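Phage-related protein (Bordetella bronchiseptica RB50, PDB 3BJQ) is of unknown function but is probably a phage coat protein related to the major capsid protein E family. Local coordinates at residues N178-C190 with L213-T226. Residues are numbered along the deposited sequence; the frame is centred on the assembly and turned at random.
Sequences NRLMLSRKALSAC and LKALWEVEEIVVGT
Leu180 and Val223 join two neighbouring parallel strands, 179-183 and 221-225, linked by a helical crossover in the beta-alpha-beta manner: Val223 N donates to Leu180 O at 2.8 Å, and Leu180 N to Glu221 O at 2.9 Å. The ladder continues through Leu182 to Gly225, and the short strand axes diverge by 29°. Leu180, Leu182, Ile222 and Val224 share the sheet face that packs on helix 210-217. Following Leu180 outward, CB lies 4.1 Å from Val219 CG2; with CG anti to the backbone N (chi1 -166°), CD1 is carried to Trp217, 3.8 Å from CE3, and also touches Val219 CG1. Leu180 and Trp217 cross at about a right angle. Leu182 CD1 meets Leu213 CD1 at 3.7 Å, while Ile210 adds to this apolar layer. On the other face, Arg179 pairs with two carboxylates: Glu221 OE1 sits over the guanidinium face, a long charge contact, whereas Glu220 OE2 lies at its edge, taking a weak bond from NH1 at 3.5 Å. Asp252 engages NH2, and Lys33 pairs with Glu221. At the end of strand 179-183, Ser183 is the N-cap of helix 184-191; its OG bonds Asp244 O and accepts from Ala186 N at 3.2 Å with an N-H...O angle of 160°.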
loop_
_atom_site.group_PDB
_atom_site.type_symbol
_atom_site.label_atom_id
_atom_site.label_comp_id
_atom_site.label_asym_id
_atom_site.label_seq_id
_atom_site.Cartn_x
_atom_site.Cartn_y
_atom_site.Cartn_z
ATOM N N ASN E 178 22.075 31.285 24.329
ATOM C CA ASN E 178 20.683 30.851 24.241
ATOM C C ASN E 178 20.285 29.780 25.252
ATOM O O ASN E 178 19.148 29.286 25.219
ATOM C CB ASN E 178 20.373 30.376 22.816
ATOM C CG ASN E 178 21.287 29.275 22.364
ATOM O OD1 ASN E 178 22.172 28.846 23.104
ATOM N ND2 ASN E 178 21.079 28.801 21.148
ATOM N N ARG E 179 21.209 29.432 26.143
ATOM C CA ARG E 179 20.954 28.457 27.179
ATOM C C ARG E 179 21.378 29.014 28.511
ATOM O O ARG E 179 22.521 29.414 28.655
ATOM C CB ARG E 179 21.791 27.203 27.000
ATOM C CG ARG E 179 21.487 26.393 25.827
ATOM C CD ARG E 179 20.209 25.592 25.960
ATOM N NE ARG E 179 20.082 24.836 24.725
ATOM C CZ ARG E 179 19.623 25.347 23.592
ATOM N NH1 ARG E 179 19.185 26.594 23.548
ATOM N NH2 ARG E 179 19.577 24.595 22.509
ATOM N N LEU E 180 20.475 29.009 29.483
ATOM C CA LEU E 180 20.845 29.367 30.860
ATOM C C LEU E 180 20.506 28.169 31.729
ATOM O O LEU E 180 19.372 27.716 31.713
ATOM C CB LEU E 180 20.131 30.651 31.322
ATOM C CG LEU E 180 20.650 31.353 32.600
ATOM C CD1 LEU E 180 20.432 32.856 32.516
ATOM C CD2 LEU E 180 19.970 30.802 33.803
HETATM N N MSE E 181 21.514 27.629 32.427
HETATM C CA MSE E 181 21.344 26.548 33.370
HETATM C C MSE E 181 21.299 27.117 34.799
HETATM O O MSE E 181 22.279 27.667 35.281
HETATM C CB MSE E 181 22.527 25.565 33.266
HETATM C CG MSE E 181 22.336 24.221 33.933
HETATM SE SE MSE E 181 22.333 24.156 35.864
HETATM C CE MSE E 181 24.062 24.878 36.222
ATOM N N LEU E 182 20.155 26.994 35.456
ATOM C CA LEU E 182 20.019 27.322 36.876
ATOM C C LEU E 182 20.000 26.018 37.655
ATOM O O LEU E 182 19.115 25.181 37.423
ATOM C CB LEU E 182 18.687 28.012 37.147
ATOM C CG LEU E 182 18.383 29.336 36.457
ATOM C CD1 LEU E 182 17.007 29.805 36.835
ATOM C CD2 LEU E 182 19.426 30.360 36.866
ATOM N N SER E 183 20.917 25.847 38.598
ATOM C CA SER E 183 20.825 24.708 39.487
ATOM C C SER E 183 19.590 24.882 40.364
ATOM O O SER E 183 19.125 25.983 40.582
ATOM C CB SER E 183 22.034 24.613 40.385
ATOM O OG SER E 183 22.139 25.762 41.230
ATOM N N ARG E 184 19.086 23.778 40.881
ATOM C CA ARG E 184 17.941 23.750 41.774
ATOM C C ARG E 184 18.067 24.817 42.869
ATOM O O ARG E 184 17.135 25.588 43.111
ATOM C CB ARG E 184 17.892 22.343 42.380
ATOM C CG ARG E 184 16.709 22.004 43.230
ATOM C CD ARG E 184 16.782 20.512 43.599
ATOM N NE ARG E 184 17.802 20.250 44.601
ATOM C CZ ARG E 184 17.559 19.989 45.884
ATOM N NH1 ARG E 184 16.318 19.922 46.350
ATOM N NH2 ARG E 184 18.569 19.771 46.715
ATOM N N LYS E 185 19.236 24.851 43.508
ATOM C CA LYS E 185 19.533 25.827 44.548
ATOM C C LYS E 185 19.519 27.278 44.063
ATOM O O LYS E 185 19.000 28.146 44.745
ATOM C CB LYS E 185 20.890 25.536 45.165
ATOM C CG LYS E 185 20.871 24.376 46.124
ATOM C CD LYS E 185 22.299 24.004 46.543
ATOM C CE LYS E 185 22.308 23.077 47.759
ATOM N NZ LYS E 185 21.262 22.024 47.687
ATOM N N ALA E 186 20.102 27.542 42.902
ATOM C CA ALA E 186 20.069 28.890 42.346
ATOM C C ALA E 186 18.644 29.290 41.966
ATOM O O ALA E 186 18.261 30.449 42.143
ATOM C CB ALA E 186 20.991 29.019 41.149
ATOM N N LEU E 187 17.854 28.354 41.445
ATOM C CA LEU E 187 16.438 28.651 41.154
ATOM C C LEU E 187 15.655 28.996 42.426
ATOM O O LEU E 187 14.857 29.937 42.433
ATOM C CB LEU E 187 15.749 27.515 40.396
ATOM C CG LEU E 187 14.287 27.777 39.988
ATOM C CD1 LEU E 187 14.130 29.013 39.131
ATOM C CD2 LEU E 187 13.685 26.581 39.249
ATOM N N SER E 188 15.880 28.246 43.497
ATOM C CA SER E 188 15.257 28.550 44.788
ATOM C C SER E 188 15.575 29.962 45.278
ATOM O O SER E 188 14.718 30.652 45.824
ATOM C CB SER E 188 15.757 27.584 45.852
ATOM O OG SER E 188 15.552 26.257 45.435
ATOM N N ALA E 189 16.842 30.343 45.132
ATOM C CA ALA E 189 17.314 31.654 45.551
ATOM C C ALA E 189 16.580 32.735 44.783
ATOM O O ALA E 189 16.264 33.789 45.325
ATOM C CB ALA E 189 18.804 31.783 45.357
ATOM N N CYS E 190 16.286 32.474 43.519
ATOM C CA CYS E 190 15.553 33.429 42.698
ATOM C C CYS E 190 14.064 33.563 43.026
ATOM O O CYS E 190 13.495 34.633 42.836
ATOM C CB CYS E 190 15.668 33.060 41.211
ATOM S SG CYS E 190 17.297 33.264 40.527
ATOM N N LEU E 213 11.752 34.648 34.189
ATOM C CA LEU E 213 13.191 34.839 34.067
ATOM C C LEU E 213 13.655 34.855 32.612
ATOM O O LEU E 213 14.579 35.584 32.277
ATOM C CB LEU E 213 13.972 33.772 34.835
ATOM C CG LEU E 213 13.897 33.858 36.364
ATOM C CD1 LEU E 213 14.747 32.777 36.972
ATOM C CD2 LEU E 213 14.333 35.232 36.823
ATOM N N LYS E 214 13.037 34.043 31.764
ATOM C CA LYS E 214 13.348 34.050 30.313
ATOM C C LYS E 214 13.073 35.412 29.710
ATOM O O LYS E 214 13.863 35.937 28.938
ATOM C CB LYS E 214 12.488 33.036 29.551
ATOM C CG LYS E 214 12.959 31.617 29.677
ATOM C CD LYS E 214 11.894 30.636 29.207
ATOM C CE LYS E 214 11.385 30.956 27.814
ATOM N NZ LYS E 214 10.570 29.793 27.337
ATOM N N ALA E 215 11.900 35.955 30.014
ATOM C CA ALA E 215 11.517 37.271 29.490
ATOM C C ALA E 215 12.350 38.404 30.095
ATOM O O ALA E 215 12.742 39.353 29.405
ATOM C CB ALA E 215 10.053 37.544 29.736
ATOM N N LEU E 216 12.602 38.319 31.392
ATOM C CA LEU E 216 13.402 39.327 32.079
ATOM C C LEU E 216 14.860 39.355 31.588
ATOM O O LEU E 216 15.424 40.426 31.333
ATOM C CB LEU E 216 13.401 39.064 33.585
ATOM C CG LEU E 216 13.193 40.248 34.505
ATOM C CD1 LEU E 216 11.783 40.836 34.263
ATOM C CD2 LEU E 216 13.356 39.794 35.963
ATOM N N TRP E 217 15.461 38.179 31.457
ATOM C CA TRP E 217 16.871 38.058 31.102
ATOM C C TRP E 217 17.130 37.836 29.602
ATOM O O TRP E 217 18.274 37.821 29.157
ATOM C CB TRP E 217 17.506 36.954 31.942
ATOM C CG TRP E 217 17.553 37.251 33.429
ATOM C CD1 TRP E 217 17.453 38.473 34.041
ATOM C CD2 TRP E 217 17.804 36.304 34.477
ATOM N NE1 TRP E 217 17.583 38.335 35.400
ATOM C CE2 TRP E 217 17.814 37.020 35.694
ATOM C CE3 TRP E 217 18.005 34.921 34.506
ATOM C CZ2 TRP E 217 18.015 36.400 36.919
ATOM C CZ3 TRP E 217 18.211 34.304 35.739
ATOM C CH2 TRP E 217 18.212 35.045 36.919
ATOM N N GLU E 218 16.055 37.667 28.837
ATOM C CA GLU E 218 16.111 37.530 27.386
ATOM C C GLU E 218 17.053 36.423 26.944
ATOM O O GLU E 218 17.957 36.646 26.135
ATOM C CB GLU E 218 16.486 38.860 26.722
ATOM C CG GLU E 218 15.459 39.962 26.962
ATOM C CD GLU E 218 15.870 41.306 26.372
ATOM O OE1 GLU E 218 16.982 41.416 25.783
ATOM O OE2 GLU E 218 15.069 42.267 26.503
ATOM N N VAL E 219 16.837 35.242 27.518
ATOM C CA VAL E 219 17.518 34.038 27.110
ATOM C C VAL E 219 16.463 33.102 26.537
ATOM O O VAL E 219 15.398 32.887 27.144
ATOM C CB VAL E 219 18.263 33.326 28.267
ATOM C CG1 VAL E 219 19.459 34.174 28.754
ATOM C CG2 VAL E 219 17.307 33.007 29.414
ATOM N N GLU E 220 16.792 32.521 25.390
ATOM C CA GLU E 220 15.911 31.601 24.689
ATOM C C GLU E 220 15.356 30.474 25.558
ATOM O O GLU E 220 14.169 30.188 25.531
ATOM C CB GLU E 220 16.668 30.981 23.523
ATOM C CG GLU E 220 15.827 30.150 22.584
ATOM C CD GLU E 220 16.632 29.694 21.386
ATOM O OE1 GLU E 220 16.636 30.431 20.372
ATOM O OE2 GLU E 220 17.292 28.635 21.479
ATOM N N GLU E 221 16.224 29.815 26.302
ATOM C CA GLU E 221 15.810 28.663 27.062
ATOM C C GLU E 221 16.539 28.611 28.393
ATOM O O GLU E 221 17.746 28.817 28.450
ATOM C CB GLU E 221 16.097 27.412 26.246
ATOM C CG GLU E 221 15.621 26.114 26.902
ATOM C CD GLU E 221 15.575 24.950 25.931
ATOM O OE1 GLU E 221 16.126 25.079 24.813
ATOM O OE2 GLU E 221 14.995 23.903 26.299
ATOM N N ILE E 222 15.784 28.354 29.457
ATOM C CA ILE E 222 16.338 28.158 30.791
ATOM C C ILE E 222 16.118 26.701 31.126
ATOM O O ILE E 222 14.993 26.211 30.998
ATOM C CB ILE E 222 15.631 29.061 31.855
ATOM C CG1 ILE E 222 15.884 30.531 31.549
ATOM C CG2 ILE E 222 16.100 28.693 33.317
ATOM C CD1 ILE E 222 15.326 31.523 32.600
ATOM N N VAL E 223 17.182 26.004 31.512
ATOM C CA VAL E 223 17.095 24.608 31.935
ATOM C C VAL E 223 17.502 24.538 33.405
ATOM O O VAL E 223 18.365 25.293 33.848
ATOM C CB VAL E 223 17.915 23.677 31.004
ATOM C CG1 VAL E 223 17.395 23.789 29.564
ATOM C CG2 VAL E 223 19.401 23.970 31.062
ATOM N N VAL E 224 16.823 23.683 34.176
ATOM C CA VAL E 224 17.074 23.562 35.597
ATOM C C VAL E 224 17.793 22.255 35.927
ATOM O O VAL E 224 17.317 21.178 35.574
ATOM C CB VAL E 224 15.778 23.613 36.415
ATOM C CG1 VAL E 224 16.116 23.625 37.916
ATOM C CG2 VAL E 224 14.939 24.860 36.014
ATOM N N GLY E 225 18.914 22.374 36.642
ATOM C CA GLY E 225 19.713 21.226 37.056
ATOM C C GLY E 225 19.194 20.628 38.324
ATOM O O GLY E 225 19.604 21.033 39.399
ATOM N N THR E 226 18.322 19.627 38.183
ATOM C CA THR E 226 17.610 19.020 39.311
ATOM C C THR E 226 18.201 17.675 39.796
ATOM O O THR E 226 17.981 17.294 40.942
ATOM C CB THR E 226 16.126 18.826 38.978
ATOM O OG1 THR E 226 16.006 18.074 37.772
ATOM C CG2 THR E 226 15.401 20.194 38.786
#